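Local coordinates for putative NADH-flavin reductase (Lactobacillus casei ATCC 334, PDB 3H2S), which binds NADPH in a Rossmann-type domain and probably acts as an NAD(P)H-dependent oxidoreductase, possibly a flavin reductase, at residues A[51-56]-A[86-91]; A[69-74]-A[80-85]; A[17-22]-A[191-196]. All coordinates share one frame; numbering follows the deposited sequence.

Interaction 1: A[51-56]-A[86-91]; sequences EPLVLT and ATHLVS
H88 reaches from helix 80-91 into the short 3-10 turn at 52-54 and donates NE2-H to the carbonyl oxygen of L55, with NE2 2.8 Å from O. The N-H...O angle of 152° and a position only 11° out of the imidazole plane identify a sound bond made at the ring edge. On the acceptor side the donor lies a little off the carbonyl plane of L55. With CG anti to the backbone N (chi1 -175°), the ring projects from the helix toward the turn, where backbone atoms meet one face and its NE2 edge. L53 lies over that face: its CA forms a CH-pi contact 4.2 Å from the H88 ring centroid. L53 O also stands over it, displaced toward the rim, but its angle to NE2 is too poor for a second bond. Near P52 the approach is oblique, P52 O lying 3.2 Å from H88 CD2. At the base of the ring, L53 CD1 packs 3.8 Å from H88 CB; the same methyl also packs on F85, and CD2 turns toward L81. L55 is buried and directs its CB toward the helix, while its carbonyl oxygen takes the hydrogen bond. Two backbone bonds, V54 N to E51 O and L55 N to P52 O, hold the turn that presents the carbonyls to H88. P52 also touches the bound NADPH, which places this joint beside the adenine end of the cofactor pocket. Donation from NE2 requires a proton on that nitrogen, and the nearby carbonyl oxygens would probably favour the tautomer that carries it there.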
loop_
_atom_site.group_PDB
_atom_site.type_symbol
_atom_site.label_atom_id
_atom_site.label_comp_id
_atom_site.label_asym_id
_atom_site.label_seq_id
_atom_site.Cartn_x
_atom_site.Cartn_y
_atom_site.Cartn_z
ATOM N N GLU A 51 9.966 10.811 11.070
ATOM C CA GLU A 51 8.748 10.683 10.266
ATOM C C GLU A 51 8.400 9.210 10.045
ATOM O O GLU A 51 9.257 8.408 9.685
ATOM C CB GLU A 51 8.945 11.382 8.919
ATOM C CG GLU A 51 9.161 12.875 9.030
ATOM C CD GLU A 51 9.475 13.514 7.684
ATOM O OE1 GLU A 51 9.720 12.770 6.706
ATOM O OE2 GLU A 51 9.477 14.764 7.604
ATOM N N PRO A 52 7.143 8.833 10.301
ATOM C CA PRO A 52 6.784 7.422 10.163
ATOM C C PRO A 52 7.096 6.875 8.774
ATOM O O PRO A 52 7.529 5.739 8.662
ATOM C CB PRO A 52 5.274 7.415 10.414
ATOM C CG PRO A 52 5.059 8.573 11.338
ATOM C CD PRO A 52 6.079 9.625 10.941
ATOM N N LEU A 53 6.967 7.700 7.736
ATOM C CA LEU A 53 7.136 7.210 6.365
ATOM C C LEU A 53 8.615 7.017 6.033
ATOM O O LEU A 53 8.978 6.602 4.933
ATOM C CB LEU A 53 6.488 8.172 5.360
ATOM C CG LEU A 53 5.132 7.841 4.730
ATOM C CD1 LEU A 53 4.402 6.686 5.354
ATOM C CD2 LEU A 53 4.253 9.058 4.608
ATOM N N VAL A 54 9.473 7.327 6.991
ATOM C CA VAL A 54 10.914 7.239 6.770
ATOM C C VAL A 54 11.554 6.213 7.705
ATOM O O VAL A 54 12.741 5.911 7.583
ATOM C CB VAL A 54 11.560 8.634 6.907
ATOM C CG1 VAL A 54 12.900 8.582 7.607
ATOM C CG2 VAL A 54 11.631 9.296 5.531
ATOM N N LEU A 55 10.726 5.569 8.527
ATOM C CA LEU A 55 11.165 4.414 9.302
ATOM C C LEU A 55 11.763 3.317 8.419
ATOM O O LEU A 55 11.301 3.089 7.300
ATOM C CB LEU A 55 10.021 3.840 10.126
ATOM C CG LEU A 55 9.505 4.680 11.296
ATOM C CD1 LEU A 55 8.199 4.076 11.821
ATOM C CD2 LEU A 55 10.555 4.761 12.406
ATOM N N THR A 56 12.851 2.709 8.892
ATOM C CA THR A 56 13.558 1.678 8.123
ATOM C C THR A 56 13.409 0.322 8.790
ATOM O O THR A 56 13.007 0.232 9.950
ATOM C CB THR A 56 15.066 1.990 8.034
ATOM O OG1 THR A 56 15.625 1.975 9.351
ATOM C CG2 THR A 56 15.287 3.360 7.404
ATOM N N ALA A 86 0.293 2.741 6.828
ATOM C CA ALA A 86 0.105 1.301 6.942
ATOM C C ALA A 86 0.890 0.524 5.887
ATOM O O ALA A 86 1.480 -0.520 6.197
ATOM C CB ALA A 86 -1.390 0.943 6.885
ATOM N N THR A 87 0.810 0.959 4.627
ATOM C CA THR A 87 1.537 0.266 3.560
ATOM C C THR A 87 3.029 0.309 3.858
ATOM O O THR A 87 3.750 -0.647 3.579
ATOM C CB THR A 87 1.274 0.878 2.161
ATOM O OG1 THR A 87 1.780 2.225 2.116
ATOM C CG2 THR A 87 -0.244 0.875 1.810
ATOM N N HIS A 88 3.507 1.438 4.382
ATOM C CA HIS A 88 4.927 1.552 4.693
ATOM C C HIS A 88 5.300 0.579 5.808
ATOM O O HIS A 88 6.327 -0.112 5.732
ATOM C CB HIS A 88 5.299 2.986 5.102
ATOM C CG HIS A 88 6.770 3.178 5.307
ATOM N ND1 HIS A 88 7.688 2.916 4.313
ATOM C CD2 HIS A 88 7.490 3.403 6.434
ATOM C CE1 HIS A 88 8.910 3.080 4.793
ATOM N NE2 HIS A 88 8.819 3.340 6.084
ATOM N N LEU A 89 4.513 0.581 6.881
ATOM C CA LEU A 89 4.774 -0.345 7.999
ATOM C C LEU A 89 4.803 -1.814 7.561
ATOM O O LEU A 89 5.708 -2.571 7.928
ATOM C CB LEU A 89 3.745 -0.151 9.121
ATOM C CG LEU A 89 3.993 -1.019 10.367
ATOM C CD1 LEU A 89 5.455 -0.959 10.845
ATOM C CD2 LEU A 89 3.035 -0.661 11.504
ATOM N N VAL A 90 3.775 -2.231 6.824
ATOM C CA VAL A 90 3.739 -3.582 6.264
ATOM C C VAL A 90 5.001 -3.913 5.458
ATOM O O VAL A 90 5.566 -5.007 5.583
ATOM C CB VAL A 90 2.455 -3.826 5.420
ATOM C CG1 VAL A 90 2.571 -5.134 4.613
ATOM C CG2 VAL A 90 1.226 -3.888 6.346
ATOM N N SER A 91 5.507 -2.944 4.710
ATOM C CA SER A 91 6.672 -3.195 3.870
ATOM C C SER A 91 7.917 -3.491 4.697
ATOM O O SER A 91 8.849 -4.134 4.211
ATOM C CB SER A 91 6.926 -2.020 2.928
ATOM O OG SER A 91 7.608 -0.962 3.590
#

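Interaction 2: A[69-74]-A[80-85]; sequences ALSVPW and YLHLDF. With NDP (NADPH dihydro-nicotinamide-adenine-dinucleotide phosphate), chain C.
L70 lays its CD1 methyl over one face of the F85 ring, 3.7 Å from the centroid and 19° off the normal, a close CH-pi contact in which the two side chains cross at about a right angle. The other branch, L70 CD2, turns to the adenine side of NADPH, 3.6 Å from N3A, while the edge of F85 faces C6A of the adenine. A second CH-pi pair follows along the loop: V72 CG2 lies 3.9 Å from the H82 ring centroid and also meets L81 CB at 3.8 Å. With CG2 anti to its carbonyl carbon, V72 presents that methyl to both residues of the helix.

The polar side is looser. H82 NE2 and S71 OG stand 3.6 Å apart without a hydrogen bond, and H82 makes only a weak, bent bond to the ribose O2D, at 132°. S71 N makes a weak hydrogen bond to the adenosine ribose O4B, 3.3 Å away. V72 N is buried with no partner in the model. Loop and helix form one wall of the Rossmann cofactor site; T9, R32 and Q138 supply other polar bonds to NADPH, so this wall probably contributes more by shape than by strong polar bonds.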
loop_
_atom_site.group_PDB
_atom_site.type_symbol
_atom_site.label_atom_id
_atom_site.label_comp_id
_atom_site.label_asym_id
_atom_site.label_seq_id
_atom_site.Cartn_x
_atom_site.Cartn_y
_atom_site.Cartn_z
ATOM N N ALA A 69 -0.986 3.848 15.887
ATOM C CA ALA A 69 -2.011 4.719 16.451
ATOM C C ALA A 69 -1.969 6.109 15.835
ATOM O O ALA A 69 -2.337 7.090 16.478
ATOM C CB ALA A 69 -1.841 4.818 17.988
ATOM N N LEU A 70 -1.468 6.200 14.607
ATOM C CA LEU A 70 -1.410 7.477 13.893
ATOM C C LEU A 70 -2.793 7.864 13.401
ATOM O O LEU A 70 -3.622 6.993 13.097
ATOM C CB LEU A 70 -0.453 7.377 12.693
ATOM C CG LEU A 70 1.025 7.185 13.012
ATOM C CD1 LEU A 70 1.749 6.524 11.828
ATOM C CD2 LEU A 70 1.695 8.489 13.428
ATOM N N SER A 71 -3.019 9.172 13.267
ATOM C CA SER A 71 -4.259 9.660 12.683
ATOM C C SER A 71 -4.055 10.890 11.810
ATOM O O SER A 71 -2.933 11.394 11.674
ATOM C CB SER A 71 -5.288 9.954 13.767
ATOM O OG SER A 71 -6.598 9.902 13.215
ATOM N N VAL A 72 -5.151 11.378 11.241
ATOM C CA VAL A 72 -5.126 12.529 10.359
ATOM C C VAL A 72 -6.278 13.436 10.761
ATOM O O VAL A 72 -7.433 12.986 10.823
ATOM C CB VAL A 72 -5.348 12.112 8.896
ATOM C CG1 VAL A 72 -5.308 13.337 7.982
ATOM C CG2 VAL A 72 -4.303 11.080 8.461
ATOM N N PRO A 73 -5.995 14.736 10.943
ATOM C CA PRO A 73 -7.066 15.669 11.285
ATOM C C PRO A 73 -8.119 15.763 10.183
ATOM O O PRO A 73 -7.792 15.736 8.988
ATOM C CB PRO A 73 -6.334 17.015 11.423
ATOM C CG PRO A 73 -4.875 16.653 11.592
ATOM C CD PRO A 73 -4.705 15.418 10.763
ATOM N N TRP A 74 -9.370 15.949 10.587
ATOM C CA TRP A 74 -10.447 16.195 9.634
ATOM C C TRP A 74 -10.197 17.470 8.827
ATOM O O TRP A 74 -9.529 18.386 9.297
ATOM C CB TRP A 74 -11.773 16.303 10.367
ATOM C CG TRP A 74 -12.312 14.992 10.940
ATOM C CD1 TRP A 74 -11.683 13.779 10.983
ATOM C CD2 TRP A 74 -13.571 14.813 11.602
ATOM N NE1 TRP A 74 -12.493 12.848 11.603
ATOM C CE2 TRP A 74 -13.621 13.480 12.061
ATOM C CE3 TRP A 74 -14.641 15.670 11.894
ATOM C CZ2 TRP A 74 -14.755 12.949 12.680
ATOM C CZ3 TRP A 74 -15.746 15.157 12.564
ATOM C CH2 TRP A 74 -15.789 13.811 12.956
ATOM N N TYR A 80 -5.174 10.276 2.995
ATOM C CA TYR A 80 -4.346 9.239 2.379
ATOM C C TYR A 80 -3.256 8.715 3.318
ATOM O O TYR A 80 -2.745 7.606 3.129
ATOM C CB TYR A 80 -3.727 9.732 1.060
ATOM C CG TYR A 80 -2.880 10.973 1.220
ATOM C CD1 TYR A 80 -1.580 10.886 1.685
ATOM C CD2 TYR A 80 -3.341 12.213 0.782
ATOM C CE1 TYR A 80 -0.777 12.026 1.794
ATOM C CE2 TYR A 80 -2.582 13.367 0.953
ATOM C CZ TYR A 80 -1.305 13.266 1.451
ATOM O OH TYR A 80 -0.541 14.405 1.576
ATOM N N LEU A 81 -2.840 9.533 4.285
ATOM C CA LEU A 81 -1.814 9.081 5.230
ATOM C C LEU A 81 -2.200 7.850 6.032
ATOM O O LEU A 81 -1.332 7.048 6.398
ATOM C CB LEU A 81 -1.392 10.209 6.159
ATOM C CG LEU A 81 -0.606 11.370 5.549
ATOM C CD1 LEU A 81 -0.354 12.446 6.603
ATOM C CD2 LEU A 81 0.712 10.877 4.959
ATOM N N HIS A 82 -3.486 7.691 6.337
ATOM C CA HIS A 82 -3.945 6.464 6.974
ATOM C C HIS A 82 -3.461 5.249 6.190
ATOM O O HIS A 82 -2.986 4.260 6.767
ATOM C CB HIS A 82 -5.466 6.439 7.063
ATOM C CG HIS A 82 -6.012 7.239 8.204
ATOM N ND1 HIS A 82 -6.776 8.372 8.023
ATOM C CD2 HIS A 82 -5.905 7.065 9.542
ATOM C CE1 HIS A 82 -7.202 8.798 9.201
ATOM N NE2 HIS A 82 -6.667 8.037 10.139
ATOM N N LEU A 83 -3.643 5.310 4.878
ATOM C CA LEU A 83 -3.184 4.257 3.990
ATOM C C LEU A 83 -1.652 4.174 3.877
ATOM O O LEU A 83 -1.068 3.106 4.083
ATOM C CB LEU A 83 -3.824 4.416 2.614
ATOM C CG LEU A 83 -3.515 3.359 1.546
ATOM C CD1 LEU A 83 -3.874 1.933 2.033
ATOM C CD2 LEU A 83 -4.256 3.702 0.265
ATOM N N ASP A 84 -1.010 5.303 3.580
ATOM C CA ASP A 84 0.441 5.341 3.376
ATOM C C ASP A 84 1.233 4.874 4.599
ATOM O O ASP A 84 2.227 4.165 4.460
ATOM C CB ASP A 84 0.893 6.753 2.959
ATOM C CG ASP A 84 0.504 7.097 1.521
ATOM O OD1 ASP A 84 0.125 6.190 0.737
ATOM O OD2 ASP A 84 0.548 8.297 1.182
ATOM N N PHE A 85 0.844 5.302 5.797
ATOM C CA PHE A 85 1.564 4.834 6.992
ATOM C C PHE A 85 1.486 3.298 7.067
ATOM O O PHE A 85 2.446 2.642 7.471
ATOM C CB PHE A 85 0.947 5.413 8.263
ATOM C CG PHE A 85 1.033 6.917 8.372
ATOM C CD1 PHE A 85 2.228 7.583 8.121
ATOM C CD2 PHE A 85 -0.004 7.625 8.960
ATOM C CE1 PHE A 85 2.370 8.929 8.407
ATOM C CE2 PHE A 85 0.138 8.992 9.237
ATOM C CZ PHE A 85 1.312 9.639 8.915
HETATM P PA NDP C . -4.645 11.630 17.583
HETATM O O1A NDP C . -5.305 12.727 16.699
HETATM O O2A NDP C . -4.663 11.808 19.062
HETATM O O5B NDP C . -3.093 11.832 16.935
HETATM C C5B NDP C . -2.592 10.536 16.517
HETATM C C4B NDP C . -1.029 10.603 16.307
HETATM O O4B NDP C . -0.782 10.933 14.955
HETATM C C3B NDP C . -0.349 11.744 17.136
HETATM O O3B NDP C . 0.671 11.132 17.863
HETATM C C2B NDP C . 0.230 12.684 16.001
HETATM O O2B NDP C . 1.398 13.369 16.289
HETATM C C1B NDP C . 0.437 11.613 14.886
HETATM N N9A NDP C . 0.496 12.248 13.560
HETATM C C8A NDP C . -0.598 12.906 12.940
HETATM N N7A NDP C . -0.303 13.374 11.725
HETATM C C5A NDP C . 1.036 12.980 11.520
HETATM C C6A NDP C . 1.870 13.172 10.404
HETATM N N6A NDP C . 1.388 13.875 9.341
HETATM N N1A NDP C . 3.221 12.923 10.546
HETATM C C2A NDP C . 3.598 12.208 11.648
HETATM N N3A NDP C . 2.839 11.785 12.703
HETATM C C4A NDP C . 1.552 12.271 12.640
HETATM O O3 NDP C . -5.582 10.426 17.182
HETATM P PN NDP C . -6.532 9.315 17.888
HETATM O O1N NDP C . -5.749 8.679 19.052
HETATM O O2N NDP C . -7.722 10.108 18.336
HETATM O O5D NDP C . -6.897 8.105 16.854
HETATM C C5D NDP C . -6.106 6.917 16.761
HETATM C C4D NDP C . -6.779 6.001 15.724
HETATM O O4D NDP C . -8.140 5.920 16.113
HETATM C C3D NDP C . -6.744 6.446 14.232
HETATM O O3D NDP C . -6.660 5.341 13.408
HETATM C C2D NDP C . -8.119 7.201 14.121
HETATM O O2D NDP C . -8.619 7.162 12.809
HETATM C C1D NDP C . -8.969 6.232 15.019
HETATM N N1N NDP C . -10.264 6.820 15.356
HETATM C C2N NDP C . -11.434 6.164 14.785
HETATM C C3N NDP C . -12.744 6.934 14.955
HETATM C C7N NDP C . -13.923 5.985 14.821
HETATM O O7N NDP C . -13.907 5.117 13.961
HETATM N N7N NDP C . -15.065 6.230 15.569
HETATM C C4N NDP C . -12.880 7.919 16.099
HETATM C C5N NDP C . -11.633 8.718 16.384
HETATM C C6N NDP C . -10.295 8.092 16.061
HETATM P P2B NDP C . 1.360 14.717 17.206
HETATM O O1X NDP C . 1.034 14.311 18.689
HETATM O O2X NDP C . 2.846 15.231 17.281
HETATM O O3X NDP C . 0.390 15.726 16.695
#

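Interaction 3: A[17-22]-A[191-196]; sequences VAEARR and NMALAI
E19 OE2 is gripped by two arginines, R22 through NH2 and R23 through NE, while the carboxylate that carries it meets L194 of helix 189-201. In this Rossmann-type fold, helix 11-22 follows the first strand, 2-6, and here it packs beside helix 189-201 at a crossing angle of -51°, with the segment axes 9.2 Å apart. R22 NH2 approaches E19 OE2 to 2.7 Å in a salt bridge whose hydrogen bond is weak, being strongly bent, and R23 NE makes a further salt bridge to that same oxygen. The straighter bond runs from R22 NE to E19 OE1, entering on the syn side but 32° out of the carboxylate plane.

Such pairing probably keeps E19 ionised and limits rotation of its carboxylate. The chain extends from the helix with CG anti to the backbone N, then bends at chi2 (63°), which brings the carboxylate against the CD2 methyl of L194. Closer to the backbones the helices meet through small groups: E19 CB lies 3.8 Å from A193 CB, at the point where their CA atoms are nearest, 6.2 Å apart. A15 adds to the packing on A193. At the outer margin, one methyl meets the carboxylate: L194 CD2 sits 3.4 Å from E19 OE2.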
loop_
_atom_site.group_PDB
_atom_site.type_symbol
_atom_site.label_atom_id
_atom_site.label_comp_id
_atom_site.label_asym_id
_atom_site.label_seq_id
_atom_site.Cartn_x
_atom_site.Cartn_y
_atom_site.Cartn_z
ATOM N N VAL A 17 0.916 3.496 25.335
ATOM C CA VAL A 17 2.231 3.571 25.976
ATOM C C VAL A 17 2.122 3.295 27.470
ATOM O O VAL A 17 2.849 2.454 28.010
ATOM C CB VAL A 17 2.929 4.934 25.733
ATOM C CG1 VAL A 17 4.167 5.076 26.642
ATOM C CG2 VAL A 17 3.332 5.071 24.272
ATOM N N ALA A 18 1.107 3.883 28.109
ATOM C CA ALA A 18 0.902 3.704 29.543
ATOM C C ALA A 18 0.556 2.254 29.892
ATOM O O ALA A 18 1.120 1.675 30.828
ATOM C CB ALA A 18 -0.200 4.652 30.046
ATOM N N GLU A 19 -0.340 1.659 29.116
ATOM C CA GLU A 19 -0.758 0.285 29.367
ATOM C C GLU A 19 0.417 -0.661 29.127
ATOM O O GLU A 19 0.601 -1.630 29.863
ATOM C CB GLU A 19 -1.943 -0.106 28.476
ATOM C CG GLU A 19 -2.450 -1.542 28.718
ATOM C CD GLU A 19 -2.998 -1.743 30.133
ATOM O OE1 GLU A 19 -3.320 -0.729 30.797
ATOM O OE2 GLU A 19 -3.095 -2.913 30.587
ATOM N N ALA A 20 1.192 -0.394 28.078
ATOM C CA ALA A 20 2.401 -1.169 27.810
ATOM C C ALA A 20 3.373 -1.145 28.983
ATOM O O ALA A 20 3.937 -2.182 29.340
ATOM C CB ALA A 20 3.081 -0.678 26.546
ATOM N N ARG A 21 3.601 0.043 29.545
ATOM C CA ARG A 21 4.515 0.192 30.671
ATOM C C ARG A 21 3.959 -0.480 31.910
ATOM O O ARG A 21 4.717 -1.080 32.693
ATOM C CB ARG A 21 4.800 1.669 30.965
ATOM C CG ARG A 21 5.647 2.328 29.898
ATOM C CD ARG A 21 5.743 3.830 30.133
ATOM N NE ARG A 21 6.845 4.160 31.029
ATOM C CZ ARG A 21 6.774 5.065 31.995
ATOM N NH1 ARG A 21 5.643 5.731 32.201
ATOM N NH2 ARG A 21 7.848 5.326 32.730
ATOM N N ARG A 22 2.646 -0.365 32.110
ATOM C CA ARG A 22 2.011 -1.034 33.254
ATOM C C ARG A 22 2.278 -2.537 33.171
ATOM O O ARG A 22 2.532 -3.198 34.187
ATOM C CB ARG A 22 0.500 -0.773 33.281
ATOM C CG ARG A 22 -0.193 -1.364 34.511
ATOM C CD ARG A 22 -1.653 -0.916 34.607
ATOM N NE ARG A 22 -2.547 -1.735 33.782
ATOM C CZ ARG A 22 -2.786 -3.032 33.974
ATOM N NH1 ARG A 22 -2.104 -3.720 34.880
ATOM N NH2 ARG A 22 -3.622 -3.675 33.169
ATOM N N ASN A 191 -9.610 1.622 27.346
ATOM C CA ASN A 191 -10.102 0.281 27.011
ATOM C C ASN A 191 -9.597 -0.256 25.673
ATOM O O ASN A 191 -9.209 -1.433 25.569
ATOM C CB ASN A 191 -11.635 0.249 27.059
ATOM C CG ASN A 191 -12.152 0.013 28.452
ATOM O OD1 ASN A 191 -11.478 -0.627 29.260
ATOM N ND2 ASN A 191 -13.277 0.644 28.791
HETATM N N MSE A 192 -9.431 0.648 24.710
HETATM C CA MSE A 192 -8.721 0.313 23.484
HETATM C C MSE A 192 -7.299 -0.145 23.807
HETATM O O MSE A 192 -6.818 -1.125 23.233
HETATM C CB MSE A 192 -8.700 1.510 22.512
HETATM C CG MSE A 192 -7.850 1.270 21.274
HETATM SE SE MSE A 192 -8.527 -0.202 20.145
HETATM C CE MSE A 192 -10.085 0.704 19.396
ATOM N N ALA A 193 -6.638 0.548 24.731
ATOM C CA ALA A 193 -5.294 0.146 25.142
ATOM C C ALA A 193 -5.289 -1.275 25.733
ATOM O O ALA A 193 -4.394 -2.064 25.434
ATOM C CB ALA A 193 -4.690 1.149 26.144
ATOM N N LEU A 194 -6.260 -1.572 26.597
ATOM C CA LEU A 194 -6.417 -2.930 27.136
ATOM C C LEU A 194 -6.498 -3.947 26.009
ATOM O O LEU A 194 -5.842 -4.986 26.053
ATOM C CB LEU A 194 -7.683 -3.055 28.005
ATOM C CG LEU A 194 -7.747 -2.383 29.379
ATOM C CD1 LEU A 194 -8.989 -2.870 30.136
ATOM C CD2 LEU A 194 -6.480 -2.644 30.186
ATOM N N ALA A 195 -7.381 -3.681 25.052
ATOM C CA ALA A 195 -7.627 -4.601 23.934
ATOM C C ALA A 195 -6.376 -4.822 23.084
ATOM O O ALA A 195 -6.100 -5.923 22.638
ATOM C CB ALA A 195 -8.801 -4.078 23.064
ATOM N N ILE A 196 -5.662 -3.742 22.792
ATOM C CA ILE A 196 -4.428 -3.830 22.046
ATOM C C ILE A 196 -3.355 -4.654 22.749
ATOM O O ILE A 196 -2.794 -5.574 22.156
ATOM C CB ILE A 196 -3.913 -2.424 21.691
ATOM C CG1 ILE A 196 -4.871 -1.779 20.669
ATOM C CG2 ILE A 196 -2.479 -2.508 21.142
ATOM C CD1 ILE A 196 -4.565 -0.315 20.345
#

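Overall arrangement
Interactions 1 and 2 form a continuous unit on helix 80-91, their centres 12 Å apart. P52 and L53 of the first pack against L70 and F85 of the second: P52 CB lies 3.9 Å from L70 CD1, and L53 CD1 lies 3.6 Å from F85 CD1. Interaction 2 lines the NADPH site directly, whereas interaction 1 backs it and touches the cofactor through P52. Residues of helix 80-91 in both also touch the second subunit. Interaction 3 lies across the chain's centre from interaction 2, their centres 21 Å apart, and the side chain of A193 is about 10 Å from the bound NADPH. Along the chain, 17-22 and 191-196 enclose both other contacts.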